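Local coordinates for pseudopodium-enriched atypical kinase 1 (Homo sapiens, PDB 6BHC), which is a pseudokinase, named an atypical tyrosine-protein kinase, whose kinase fold has an unusual catalytic cleft and dimerises, and which probably serves signalling as a scaffold, at residues G69-Y74 / A87-K92; A126-R131 / H145-T150; N208-H213 / I239-S244; D45-G50 / Q119-F124; D56-S61 / S77-P82. The protein carries 1 engineered substitution. All coordinates share one frame; numbering follows the deposited sequence.

Interaction 1 (G69-Y74 / A87-K92)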
# COMPACT_ATOMS: atom_id res chain seq x y z
N GLY A 69 -31.54 11.10 -21.95
CA GLY A 69 -32.96 11.40 -21.96
C GLY A 69 -33.30 12.87 -21.99
O GLY A 69 -34.45 13.22 -22.29
N ASP A 70 -32.34 13.75 -21.69
CA ASP A 70 -32.60 15.18 -21.63
C ASP A 70 -31.75 16.00 -22.59
O ASP A 70 -32.03 17.20 -22.75
CB ASP A 70 -32.38 15.71 -20.20
CG ASP A 70 -30.95 15.52 -19.73
OD1 ASP A 70 -30.24 14.66 -20.29
OD2 ASP A 70 -30.53 16.24 -18.79
N ALA A 71 -30.74 15.42 -23.23
CA ALA A 71 -29.82 16.21 -24.02
C ALA A 71 -29.00 15.30 -24.92
O ALA A 71 -29.07 14.07 -24.83
CB ALA A 71 -28.89 17.04 -23.12
N VAL A 72 -28.22 15.93 -25.80
CA VAL A 72 -27.24 15.26 -26.63
C VAL A 72 -25.86 15.79 -26.23
O VAL A 72 -25.72 16.95 -25.84
CB VAL A 72 -27.52 15.46 -28.13
CG1 VAL A 72 -27.31 16.92 -28.54
CG2 VAL A 72 -26.67 14.53 -28.98
N TYR A 73 -24.85 14.92 -26.32
CA TYR A 73 -23.51 15.24 -25.86
C TYR A 73 -22.52 15.19 -27.01
O TYR A 73 -22.59 14.31 -27.87
CB TYR A 73 -23.05 14.26 -24.77
CG TYR A 73 -23.72 14.47 -23.43
CD1 TYR A 73 -23.20 15.36 -22.50
CD2 TYR A 73 -24.87 13.77 -23.09
CE1 TYR A 73 -23.80 15.54 -21.27
CE2 TYR A 73 -25.48 13.94 -21.87
CZ TYR A 73 -24.95 14.83 -20.96
OH TYR A 73 -25.55 15.01 -19.74
N TYR A 74 -21.59 16.14 -27.01
CA TYR A 74 -20.51 16.19 -27.99
C TYR A 74 -19.21 16.51 -27.28
O TYR A 74 -19.15 17.46 -26.48
CB TYR A 74 -20.78 17.25 -29.07
CG TYR A 74 -21.91 16.91 -30.01
CD1 TYR A 74 -23.22 17.27 -29.72
CD2 TYR A 74 -21.67 16.24 -31.20
CE1 TYR A 74 -24.26 16.97 -30.58
CE2 TYR A 74 -22.69 15.93 -32.08
CZ TYR A 74 -23.99 16.30 -31.76
OH TYR A 74 -25.01 16.00 -32.62
N ALA A 87 -17.23 18.28 -22.50
CA ALA A 87 -18.38 17.77 -23.22
C ALA A 87 -19.43 18.87 -23.30
O ALA A 87 -19.70 19.55 -22.31
CB ALA A 87 -18.96 16.53 -22.54
N VAL A 88 -20.01 19.04 -24.49
CA VAL A 88 -21.05 20.03 -24.73
C VAL A 88 -22.40 19.33 -24.61
O VAL A 88 -22.70 18.40 -25.36
CB VAL A 88 -20.89 20.70 -26.10
CG1 VAL A 88 -22.12 21.51 -26.44
CG2 VAL A 88 -19.65 21.57 -26.12
N LYS A 89 -23.21 19.78 -23.65
CA LYS A 89 -24.52 19.20 -23.39
C LYS A 89 -25.59 20.14 -23.95
O LYS A 89 -25.78 21.24 -23.42
CB LYS A 89 -24.71 18.95 -21.90
CG LYS A 89 -26.04 18.33 -21.52
CD LYS A 89 -26.20 18.21 -20.01
CE LYS A 89 -27.55 17.60 -19.65
NZ LYS A 89 -27.71 17.42 -18.18
N ILE A 90 -26.27 19.70 -25.00
CA ILE A 90 -27.30 20.50 -25.67
C ILE A 90 -28.65 19.96 -25.24
O ILE A 90 -29.08 18.89 -25.69
CB ILE A 90 -27.14 20.47 -27.19
CG1 ILE A 90 -25.69 20.76 -27.59
CG2 ILE A 90 -28.08 21.47 -27.85
CD1 ILE A 90 -25.44 20.66 -29.09
N CYS A 91 -29.34 20.70 -24.38
CA CYS A 91 -30.57 20.23 -23.76
C CYS A 91 -31.74 20.29 -24.73
O CYS A 91 -31.74 21.04 -25.71
CB CYS A 91 -30.87 21.04 -22.50
SG CYS A 91 -29.52 21.02 -21.29
N LYS A 92 -32.77 19.48 -24.45
CA LYS A 92 -33.90 19.37 -25.36
C LYS A 92 -34.92 20.48 -25.15
O LYS A 92 -35.65 20.82 -26.09
CB LYS A 92 -34.57 18.00 -25.20
CG LYS A 92 -33.67 16.83 -25.56
CD LYS A 92 -34.38 15.50 -25.38
CE LYS A 92 -33.48 14.33 -25.78
NZ LYS A 92 -34.16 13.02 -25.57

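Interaction 2 (A126-R131 / H145-T150)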
# COMPACT_ATOMS: atom_id res chain seq x y z
N ALA A 126 -27.38 29.41 -26.92
CA ALA A 126 -26.65 29.44 -28.18
C ALA A 126 -27.54 28.93 -29.30
O ALA A 126 -28.40 28.07 -29.09
CB ALA A 126 -25.37 28.59 -28.10
N GLU A 127 -27.33 29.48 -30.49
CA GLU A 127 -27.99 29.00 -31.70
C GLU A 127 -27.25 27.77 -32.21
O GLU A 127 -26.09 27.87 -32.63
CB GLU A 127 -28.04 30.10 -32.76
CG GLU A 127 -28.89 31.30 -32.38
CD GLU A 127 -28.89 32.38 -33.45
OE1 GLU A 127 -28.04 32.31 -34.36
OE2 GLU A 127 -29.74 33.29 -33.37
N VAL A 128 -27.90 26.62 -32.17
CA VAL A 128 -27.27 25.35 -32.53
C VAL A 128 -27.83 24.89 -33.87
O VAL A 128 -29.05 24.96 -34.09
CB VAL A 128 -27.50 24.29 -31.43
CG1 VAL A 128 -26.73 23.02 -31.74
CG2 VAL A 128 -27.10 24.84 -30.08
N PRO A 129 -26.99 24.42 -34.79
CA PRO A 129 -27.51 23.88 -36.06
C PRO A 129 -28.39 22.67 -35.82
O PRO A 129 -28.13 21.84 -34.94
CB PRO A 129 -26.24 23.50 -36.83
CG PRO A 129 -25.16 24.34 -36.22
CD PRO A 129 -25.52 24.48 -34.78
N ASN A 130 -29.46 22.56 -36.62
CA ASN A 130 -30.39 21.46 -36.49
C ASN A 130 -29.76 20.11 -36.83
O ASN A 130 -30.24 19.08 -36.35
CB ASN A 130 -31.62 21.69 -37.37
CG ASN A 130 -32.48 22.84 -36.89
OD1 ASN A 130 -32.07 23.63 -36.04
ND2 ASN A 130 -33.69 22.94 -37.44
N ARG A 131 -28.70 20.10 -37.64
CA ARG A 131 -28.06 18.84 -38.00
C ARG A 131 -27.45 18.14 -36.80
O ARG A 131 -27.26 16.92 -36.84
CB ARG A 131 -27.00 19.09 -39.07
CG ARG A 131 -25.94 20.10 -38.67
CD ARG A 131 -24.91 20.28 -39.76
NE ARG A 131 -23.89 21.26 -39.38
CZ ARG A 131 -22.80 20.97 -38.68
NH1 ARG A 131 -22.58 19.72 -38.27
NH2 ARG A 131 -21.93 21.92 -38.38
N HIS A 145 -30.88 27.11 -27.96
CA HIS A 145 -30.97 26.03 -27.00
C HIS A 145 -30.07 26.32 -25.81
O HIS A 145 -29.12 27.11 -25.90
CB HIS A 145 -30.58 24.68 -27.62
CG HIS A 145 -31.54 24.19 -28.65
ND1 HIS A 145 -32.47 23.20 -28.40
CD2 HIS A 145 -31.72 24.55 -29.95
CE1 HIS A 145 -33.18 22.98 -29.49
NE2 HIS A 145 -32.75 23.79 -30.44
N VAL A 146 -30.37 25.68 -24.69
CA VAL A 146 -29.54 25.77 -23.49
C VAL A 146 -28.37 24.81 -23.66
O VAL A 146 -28.56 23.60 -23.84
CB VAL A 146 -30.34 25.45 -22.23
CG1 VAL A 146 -29.44 25.49 -21.00
CG2 VAL A 146 -31.51 26.41 -22.08
N VAL A 147 -27.15 25.34 -23.59
CA VAL A 147 -25.93 24.56 -23.73
C VAL A 147 -25.24 24.50 -22.38
O VAL A 147 -24.97 25.54 -21.77
CB VAL A 147 -25.00 25.15 -24.80
CG1 VAL A 147 -23.69 24.38 -24.86
CG2 VAL A 147 -25.69 25.15 -26.16
N VAL A 148 -24.94 23.29 -21.92
CA VAL A 148 -24.28 23.06 -20.65
C VAL A 148 -22.92 22.41 -20.92
O VAL A 148 -22.80 21.57 -21.81
CB VAL A 148 -25.13 22.18 -19.71
CG1 VAL A 148 -24.48 22.04 -18.35
CG2 VAL A 148 -26.54 22.76 -19.58
N ILE A 149 -21.91 22.82 -20.16
CA ILE A 149 -20.56 22.31 -20.30
C ILE A 149 -20.24 21.47 -19.06
O ILE A 149 -20.53 21.88 -17.93
CB ILE A 149 -19.53 23.44 -20.47
CG1 ILE A 149 -19.97 24.40 -21.58
CG2 ILE A 149 -18.15 22.88 -20.78
CD1 ILE A 149 -20.16 23.72 -22.92
N THR A 150 -19.65 20.29 -19.28
CA THR A 150 -19.26 19.41 -18.19
C THR A 150 -17.88 18.84 -18.48
O THR A 150 -17.49 18.67 -19.64
CB THR A 150 -20.27 18.26 -17.99
OG1 THR A 150 -19.80 17.38 -16.97
CG2 THR A 150 -20.47 17.49 -19.29

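Interaction 3 (N208-H213 / I239-S244)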
# COMPACT_ATOMS: atom_id res chain seq x y z
N ASN A 208 -31.18 8.19 -18.42
CA ASN A 208 -30.75 9.32 -17.61
C ASN A 208 -29.51 9.01 -16.78
O ASN A 208 -29.00 9.90 -16.09
CB ASN A 208 -31.89 9.78 -16.69
CG ASN A 208 -33.05 10.37 -17.46
OD1 ASN A 208 -32.87 10.99 -18.51
ND2 ASN A 208 -34.26 10.17 -16.95
N LEU A 209 -29.02 7.77 -16.82
CA LEU A 209 -27.82 7.37 -16.10
C LEU A 209 -26.67 7.26 -17.10
O LEU A 209 -26.74 6.46 -18.04
CB LEU A 209 -28.03 6.05 -15.37
CG LEU A 209 -29.26 5.98 -14.46
CD1 LEU A 209 -29.40 4.59 -13.85
CD2 LEU A 209 -29.20 7.04 -13.38
N LEU A 210 -25.62 8.05 -16.89
CA LEU A 210 -24.49 8.13 -17.80
C LEU A 210 -23.32 7.31 -17.28
O LEU A 210 -23.13 7.15 -16.07
CB LEU A 210 -24.06 9.59 -17.99
CG LEU A 210 -25.18 10.60 -18.24
CD1 LEU A 210 -24.64 12.02 -18.26
CD2 LEU A 210 -25.90 10.28 -19.53
N LEU A 211 -22.53 6.79 -18.22
CA LEU A 211 -21.33 6.01 -17.91
C LEU A 211 -20.11 6.75 -18.44
O LEU A 211 -20.02 7.02 -19.64
CB LEU A 211 -21.42 4.61 -18.52
CG LEU A 211 -22.50 3.71 -17.93
CD1 LEU A 211 -22.58 2.40 -18.69
CD2 LEU A 211 -22.22 3.46 -16.46
N VAL A 212 -19.18 7.09 -17.54
CA VAL A 212 -17.97 7.81 -17.89
C VAL A 212 -16.77 7.04 -17.36
O VAL A 212 -16.90 6.07 -16.61
CB VAL A 212 -17.97 9.25 -17.33
CG1 VAL A 212 -19.26 9.97 -17.69
CG2 VAL A 212 -17.77 9.24 -15.83
N HIS A 213 -15.58 7.49 -17.76
CA HIS A 213 -14.34 6.88 -17.31
C HIS A 213 -13.85 7.53 -16.02
O HIS A 213 -14.38 8.54 -15.56
CB HIS A 213 -13.27 6.99 -18.40
CG HIS A 213 -13.46 6.04 -19.54
ND1 HIS A 213 -14.04 6.42 -20.73
CD2 HIS A 213 -13.17 4.73 -19.67
CE1 HIS A 213 -14.09 5.39 -21.55
NE2 HIS A 213 -13.57 4.35 -20.93
N ILE A 239 -23.18 8.12 -13.41
CA ILE A 239 -23.47 9.52 -13.11
C ILE A 239 -24.96 9.75 -13.31
O ILE A 239 -25.49 9.54 -14.41
CB ILE A 239 -22.64 10.47 -13.98
CG1 ILE A 239 -21.18 10.49 -13.51
CG2 ILE A 239 -23.23 11.87 -13.96
CD1 ILE A 239 -20.30 11.48 -14.23
N VAL A 240 -25.64 10.18 -12.25
CA VAL A 240 -27.07 10.48 -12.32
C VAL A 240 -27.25 11.87 -12.91
O VAL A 240 -26.61 12.83 -12.48
CB VAL A 240 -27.72 10.38 -10.93
CG1 VAL A 240 -29.22 10.57 -11.03
CG2 VAL A 240 -27.39 9.05 -10.27
N SER A 241 -28.13 11.98 -13.91
CA SER A 241 -28.35 13.24 -14.59
C SER A 241 -29.85 13.44 -14.80
O SER A 241 -30.67 12.63 -14.37
CB SER A 241 -27.61 13.29 -15.93
OG SER A 241 -28.18 12.39 -16.85
N ASN A 242 -30.18 14.55 -15.46
CA ASN A 242 -31.55 14.92 -15.80
C ASN A 242 -32.40 15.11 -14.55
O ASN A 242 -33.16 14.21 -14.16
CB ASN A 242 -32.18 13.88 -16.72
CG ASN A 242 -33.50 14.35 -17.30
OD1 ASN A 242 -33.88 15.51 -17.13
ND2 ASN A 242 -34.19 13.46 -18.00
N PHE A 243 -32.30 16.28 -13.93
CA PHE A 243 -33.10 16.64 -12.77
C PHE A 243 -34.28 17.54 -13.14
O PHE A 243 -34.66 18.41 -12.37
CB PHE A 243 -32.22 17.32 -11.72
CG PHE A 243 -31.27 16.39 -11.03
CD1 PHE A 243 -30.12 15.95 -11.65
CD2 PHE A 243 -31.54 15.94 -9.74
CE1 PHE A 243 -29.25 15.09 -11.02
CE2 PHE A 243 -30.67 15.08 -9.10
CZ PHE A 243 -29.53 14.65 -9.73
N SER A 244 -34.86 17.32 -14.33
CA SER A 244 -35.97 18.16 -14.77
C SER A 244 -37.24 17.90 -13.97
O SER A 244 -38.08 18.80 -13.83
CB SER A 244 -36.23 17.94 -16.26
OG SER A 244 -35.05 18.11 -17.02

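Interaction 4 (D45-G50 / Q119-F124)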
# COMPACT_ATOMS: atom_id res chain seq x y z
N ASP A 45 -13.96 25.00 -10.87
CA ASP A 45 -14.44 26.37 -10.99
C ASP A 45 -15.21 26.54 -12.29
O ASP A 45 -14.78 26.07 -13.35
CB ASP A 45 -13.27 27.35 -10.93
CG ASP A 45 -12.48 27.26 -9.64
OD1 ASP A 45 -13.05 26.80 -8.63
OD2 ASP A 45 -11.30 27.65 -9.63
N GLN A 46 -16.35 27.21 -12.21
CA GLN A 46 -17.16 27.42 -13.40
C GLN A 46 -16.50 28.42 -14.34
O GLN A 46 -15.81 29.35 -13.92
CB GLN A 46 -18.56 27.92 -13.01
CG GLN A 46 -19.49 26.83 -12.51
CD GLN A 46 -20.95 27.23 -12.56
OE1 GLN A 46 -21.28 28.41 -12.70
NE2 GLN A 46 -21.84 26.25 -12.45
N LEU A 47 -16.71 28.21 -15.63
CA LEU A 47 -16.15 29.09 -16.64
C LEU A 47 -17.03 30.32 -16.81
O LEU A 47 -18.18 30.37 -16.37
CB LEU A 47 -16.01 28.36 -17.98
CG LEU A 47 -15.18 27.07 -17.94
CD1 LEU A 47 -15.25 26.35 -19.28
CD2 LEU A 47 -13.74 27.39 -17.58
N ARG A 48 -16.47 31.34 -17.47
CA ARG A 48 -17.18 32.56 -17.80
C ARG A 48 -17.42 32.61 -19.30
O ARG A 48 -16.52 32.32 -20.09
CB ARG A 48 -16.40 33.79 -17.35
CG ARG A 48 -16.23 33.90 -15.84
CD ARG A 48 -15.45 35.14 -15.45
NE ARG A 48 -15.29 35.25 -14.00
CZ ARG A 48 -14.62 36.23 -13.40
NH1 ARG A 48 -14.05 37.19 -14.12
NH2 ARG A 48 -14.52 36.25 -12.08
N PHE A 49 -18.65 32.95 -19.69
CA PHE A 49 -19.05 32.97 -21.09
C PHE A 49 -19.58 34.35 -21.46
O PHE A 49 -20.14 35.07 -20.63
CB PHE A 49 -20.12 31.91 -21.37
CG PHE A 49 -19.70 30.52 -20.98
CD1 PHE A 49 -18.78 29.82 -21.74
CD2 PHE A 49 -20.25 29.91 -19.86
CE1 PHE A 49 -18.39 28.55 -21.38
CE2 PHE A 49 -19.87 28.63 -19.50
CZ PHE A 49 -18.94 27.95 -20.26
N GLY A 50 -19.39 34.72 -22.73
CA GLY A 50 -19.81 36.02 -23.21
C GLY A 50 -20.05 36.10 -24.70
O GLY A 50 -20.98 35.47 -25.22
N GLN A 119 -21.88 16.96 -12.58
CA GLN A 119 -21.36 18.30 -12.33
C GLN A 119 -21.29 19.07 -13.64
O GLN A 119 -21.20 18.49 -14.73
CB GLN A 119 -19.97 18.24 -11.69
CG GLN A 119 -19.85 17.29 -10.52
CD GLN A 119 -18.41 17.11 -10.07
OE1 GLN A 119 -17.68 18.08 -9.84
NE2 GLN A 119 -17.98 15.85 -9.96
N ASP A 120 -21.32 20.40 -13.53
CA ASP A 120 -21.18 21.26 -14.69
C ASP A 120 -20.28 22.43 -14.33
O ASP A 120 -20.16 22.81 -13.16
CB ASP A 120 -22.54 21.78 -15.18
CG ASP A 120 -23.20 22.74 -14.20
OD1 ASP A 120 -22.95 23.96 -14.31
OD2 ASP A 120 -23.96 22.27 -13.33
N CYS A 121 -19.63 22.99 -15.35
CA CYS A 121 -18.74 24.14 -15.18
C CYS A 121 -19.24 25.35 -15.95
O CYS A 121 -18.45 26.20 -16.37
CB CYS A 121 -17.31 23.79 -15.60
SG CYS A 121 -17.13 23.21 -17.30
N GLY A 122 -20.56 25.45 -16.14
CA GLY A 122 -21.14 26.59 -16.81
C GLY A 122 -22.24 26.24 -17.78
O GLY A 122 -22.44 25.07 -18.12
N HIS A 123 -22.98 27.26 -18.23
CA HIS A 123 -24.08 27.07 -19.17
C HIS A 123 -24.39 28.41 -19.82
O HIS A 123 -24.09 29.47 -19.27
CB HIS A 123 -25.32 26.50 -18.48
CG HIS A 123 -25.77 27.29 -17.29
ND1 HIS A 123 -26.47 28.47 -17.41
CD2 HIS A 123 -25.60 27.08 -15.97
CE1 HIS A 123 -26.73 28.95 -16.20
NE2 HIS A 123 -26.21 28.12 -15.31
N PHE A 124 -25.00 28.34 -21.00
CA PHE A 124 -25.34 29.53 -21.77
C PHE A 124 -26.32 29.16 -22.86
O PHE A 124 -26.53 27.98 -23.16
CB PHE A 124 -24.09 30.19 -22.36
CG PHE A 124 -23.29 29.28 -23.26
CD1 PHE A 124 -22.31 28.46 -22.74
CD2 PHE A 124 -23.52 29.26 -24.63
CE1 PHE A 124 -21.58 27.62 -23.57
CE2 PHE A 124 -22.79 28.43 -25.46
CZ PHE A 124 -21.82 27.61 -24.93

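Interaction 5 (D56-S61 / S77-P82)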
# COMPACT_ATOMS: atom_id res chain seq x y z
N ASP A 56 -16.25 29.06 -29.13
CA ASP A 56 -15.06 28.66 -28.40
C ASP A 56 -15.00 27.16 -28.14
O ASP A 56 -13.99 26.69 -27.60
CB ASP A 56 -14.98 29.42 -27.07
CG ASP A 56 -14.62 30.88 -27.25
OD1 ASP A 56 -13.97 31.21 -28.27
OD2 ASP A 56 -14.99 31.69 -26.38
N PHE A 57 -16.03 26.41 -28.49
CA PHE A 57 -16.07 24.96 -28.28
C PHE A 57 -16.02 24.29 -29.65
O PHE A 57 -17.03 24.21 -30.35
CB PHE A 57 -17.31 24.56 -27.50
CG PHE A 57 -17.27 24.98 -26.06
CD1 PHE A 57 -17.78 26.21 -25.67
CD2 PHE A 57 -16.72 24.15 -25.09
CE1 PHE A 57 -17.74 26.60 -24.34
CE2 PHE A 57 -16.68 24.53 -23.77
CZ PHE A 57 -17.19 25.76 -23.39
N ARG A 58 -14.83 23.83 -30.03
CA ARG A 58 -14.64 23.13 -31.30
C ARG A 58 -14.99 21.66 -31.10
O ARG A 58 -14.28 20.94 -30.39
CB ARG A 58 -13.21 23.30 -31.80
CG ARG A 58 -12.83 24.72 -32.21
CD ARG A 58 -12.38 25.56 -31.03
NE ARG A 58 -11.29 24.93 -30.29
CZ ARG A 58 -10.01 25.08 -30.58
NH1 ARG A 58 -9.64 25.84 -31.60
NH2 ARG A 58 -9.08 24.47 -29.85
N LEU A 59 -16.08 21.22 -31.71
CA LEU A 59 -16.49 19.83 -31.59
C LEU A 59 -15.48 18.92 -32.28
O LEU A 59 -15.15 19.12 -33.45
CB LEU A 59 -17.88 19.63 -32.20
CG LEU A 59 -19.01 20.46 -31.59
CD1 LEU A 59 -20.35 20.07 -32.18
CD2 LEU A 59 -19.02 20.32 -30.07
N THR A 60 -14.98 17.93 -31.53
CA THR A 60 -13.99 17.00 -32.06
C THR A 60 -14.59 15.95 -32.98
O THR A 60 -13.84 15.19 -33.60
CB THR A 60 -13.26 16.32 -30.90
OG1 THR A 60 -14.20 15.57 -30.12
CG2 THR A 60 -12.59 17.35 -30.02
N SER A 61 -15.92 15.89 -33.09
CA SER A 61 -16.58 14.92 -33.94
C SER A 61 -17.99 15.41 -34.23
O SER A 61 -18.56 16.19 -33.47
CB SER A 61 -16.62 13.53 -33.29
OG SER A 61 -17.38 12.62 -34.06
N SER A 77 -13.25 20.75 -27.75
CA SER A 77 -12.00 21.36 -27.32
C SER A 77 -12.28 22.83 -27.01
O SER A 77 -12.56 23.62 -27.92
CB SER A 77 -10.93 21.22 -28.41
OG SER A 77 -9.79 22.01 -28.11
N TYR A 78 -12.23 23.18 -25.73
CA TYR A 78 -12.45 24.56 -25.32
C TYR A 78 -11.32 25.45 -25.83
O TYR A 78 -10.14 25.12 -25.66
CB TYR A 78 -12.57 24.64 -23.80
CG TYR A 78 -12.93 26.01 -23.27
CD1 TYR A 78 -13.82 26.83 -23.94
CD2 TYR A 78 -12.39 26.47 -22.07
CE1 TYR A 78 -14.15 28.08 -23.45
CE2 TYR A 78 -12.72 27.72 -21.57
CZ TYR A 78 -13.60 28.52 -22.27
OH TYR A 78 -13.93 29.76 -21.77
N ALA A 79 -11.67 26.57 -26.45
CA ALA A 79 -10.67 27.41 -27.10
C ALA A 79 -9.67 27.98 -26.11
O ALA A 79 -8.51 28.22 -26.46
CB ALA A 79 -11.35 28.54 -27.88
N LYS A 80 -10.09 28.22 -24.87
CA LYS A 80 -9.21 28.78 -23.85
C LYS A 80 -8.48 27.71 -23.05
O LYS A 80 -7.69 28.05 -22.17
CB LYS A 80 -10.01 29.69 -22.91
CG LYS A 80 -10.75 30.80 -23.64
CD LYS A 80 -11.45 31.75 -22.68
CE LYS A 80 -12.19 32.84 -23.43
NZ LYS A 80 -12.86 33.80 -22.50
N ASP A 81 -8.71 26.43 -23.34
CA ASP A 81 -8.04 25.30 -22.71
C ASP A 81 -8.17 24.09 -23.63
O ASP A 81 -8.96 23.19 -23.36
CB ASP A 81 -8.63 25.02 -21.33
CG ASP A 81 -7.85 23.96 -20.57
OD1 ASP A 81 -6.63 23.84 -20.79
OD2 ASP A 81 -8.47 23.26 -19.74
N PRO A 82 -7.40 24.05 -24.72
CA PRO A 82 -7.72 23.13 -25.83
C PRO A 82 -7.32 21.68 -25.61
O PRO A 82 -7.62 20.85 -26.47
CB PRO A 82 -6.95 23.74 -27.00
CG PRO A 82 -5.77 24.38 -26.36
CD PRO A 82 -6.24 24.90 -25.03

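Interaction 1 (G69-Y74 / A87-K92)
Asp70 and Lys89 form a salt bridge, with OD2 of Asp70 lying 3.1 Å from NZ of Lys89 and met on its syn side, 24° out of the carboxylate plane. The same ammonium donates to Gln118 OE1, so two acceptors fix it. Lys89 reaches them because CG stands anti to the backbone N (chi1 -179°) and the rest of the chain is extended. Backbone bonds join the antiparallel strands in two reciprocal pairs, Val72 with Ile90 and Tyr74 with Val88; the shortest, Val88 N to Tyr74 O, spans 2.7 Å. Lys92 N continues the series to Asp70 O at 2.9 Å, and its NZ adds a weak bond to Gly69 O.

The Tyr73 ring lies side by side with Lys89, CE1 of Tyr73 being 3.6 Å from CB of Lys89, and the Tyr73 hydroxyl is held by Gln118 NE2. Ala71 CB sits 3.5 Å from Lys89 CG on the sheet face shared by Ala71, Tyr73 and Lys89. On the face of Val72 and Ile90, Val72 CG1 packs 3.8 Å from Ile90 CB.

Lys89, in the sequence Ala-Val-Lys, probably matches the beta3 lysine of protein kinases, and Asp70 lies in the turn before strand 71-78 that appears to correspond to their glycine-rich loop. Strand 85-91 runs between strands 71-78 and 143-150, with Val88 against Val147 and Ile149, while Tyr73 leans on Cys66 of strand 66-67.

Interaction 2 (A126-R131 / H145-T150)
His145 N donates to Ala126 O over 2.9 Å with an angle of 167° at the hydrogen, and Ala126 N returns a bond of 3.1 Å to His145 O. The two residues thus form an antiparallel hydrogen-bonded pair, the one bridge between these segments. The pairing continues beyond them on the same two strands, through Val128 with Arg143 and Phe124 with Val147, although the short segments 126-128 and 145-150 lie at 102° to each other.

Beside the bridge, a branched side chain makes the apolar contact. CG2 of Val147, anti to its own carbonyl carbon, comes 4.0 Å from Ala126 CB and 4.2 Å from Val128 CG2. CG2 of Val128 also touches CB of His145, at 4.3 Å. In the kinase fold these strands correspond to beta4 and beta5 of the N-lobe sheet, and Val128 and Val147 pack further on Ile90 and Val88 of strand 85-91.

Polar cohesion here comes from peptide groups alone, while the side chains meet through hydrocarbon, which suits a mostly buried contact.

Interaction 3 (N208-H213 / I239-S244)
Two donors from Ser241 converge on the carbonyl of Asn208: OG lies 2.7 Å from Asn208 O, above the carbonyl plane, and the backbone N of Ser241 lies 3.1 Å from it, nearly along the C=O direction. The hydroxyl is put there by chi1 of 69°, which sets OG between the backbone N and the carbonyl carbon. Beside this grip, Asn242 ND2 donates to Asn208 OD1 at 2.8 Å; the oxygen is in the plane of the Asn242 amide, but the donor stands 52° out of the side-chain amide plane of Asn208, the two amides being turned 81° apart.

Asn208 matches the asparagine that ends the catalytic loop of protein kinases, and Asn242-Phe243-Ser244 occupies the place of their Asp-Phe-Gly motif. Leu210 and Ile239 pair by reciprocal backbone bonds, and Val212 CG2 packs 3.7 Å from Ile239 CD1. In the next shell, Ser244 OG bonds to Asn242 OD1 at 2.9 Å, Asp203 O receives Asn208 ND2, and His201 NE2 bonds to Ser241 O.

Interaction 4 (D45-G50 / Q119-F124)
Leu47 and Phe49, from the loop that follows helix 16-39, lie against Cys121, Gly122 and Phe124 where the chain enters strand 123-128, the beta4 strand of the kinase N-lobe. The two segments run in nearly the same direction, 15° apart.

The polar link is a single backbone bond, Leu47 N to Cys121 O, 2.8 Å long and almost straight at 170°. Nearby, Gln46 NE2 lies 3.2 Å from Asp120 OD1, but the angle is too poor for a hydrogen bond. The firmer partner of that carboxylate is Arg108, which forms a salt bridge with OD2.

Among the rings, Phe49 is enclosed on several sides. CD1 of Phe124 stands 3.7 Å above the plane of the Phe49 ring, over its centre, and the ring centroids are 4.8 Å apart with planes inclined at 45°. The opposite face has the carbonyl carbon of Leu47 near its rim. At the edge, Gly122 CA comes 3.6 Å from Phe49 CE2, an approach helped by the absence of a side chain on Gly122. Phe57 and Ile149 carry this cluster onto the sheet.

The remaining apolar contact is of Leu47 CD1 with Cys121 SG, 4.2 Å apart.

Interaction 5 (D56-S61 / S77-P82)
Arg58 and Ser77 form the hydrogen-bonded pair that joins short strand 57-59 to the end of strand 71-78 in the antiparallel N-lobe sheet of the kinase fold; a type I turn from Tyr78 to Asp81 follows.

Polar contacts centre on the serine. Its carbonyl O accepts from Arg58 N at 3.1 Å and from Arg58 NE at 3.0 Å, the two donors reaching it from opposite faces of the carbonyl plane. Ser77 N returns a bond of 2.8 Å to Arg58 O. Bends at chi2 (85°) and chi3 (55°) fold the guanidinium back, so that NH2 of Arg58 also meets Ser77 OG at 3.1 Å and the grip is side-on. The hydroxyl in turn donates to Pro82 O over 3.0 Å. Ala79 N bonds to Asp56 O.

Aromatic contact is made on the other face of the sheet. Phe57 and Tyr78 form an offset stack, centroids 4.8 Å apart and planes 22° from parallel, with Tyr78 CD1 toward the rim of the Phe57 ring.

Over one face of the guanidinium, Ala79 CA lies 3.9 Å above the Arg58 plane.

Interactions 1, 2, 4 and 5 share the N-lobe sheet, and interaction 3 lies across the cleft from it. Interactions 1 and 2, with centres about 8 Å apart, are joined by a probable hydrogen bond of 2.6 Å from Lys89 N to Val148 O. A probable hydrogen bond between strands 143-150 and 123-128, Val147 N to Phe124 O at 2.7 Å, links interactions 2 and 4. Phe57 of interaction 5 touches interactions 4, 2 and 1: its CE1 lies 3.6 Å from Phe49 CE1, its CZ 3.6 Å from Ile149 CG1 and its CD2 4.0 Å from Val88 CG2. At the cleft, Asp70 CB packs 3.4 Å from Asn242 CG, bringing the glycine-rich-loop region against the Asp-Phe-Gly position.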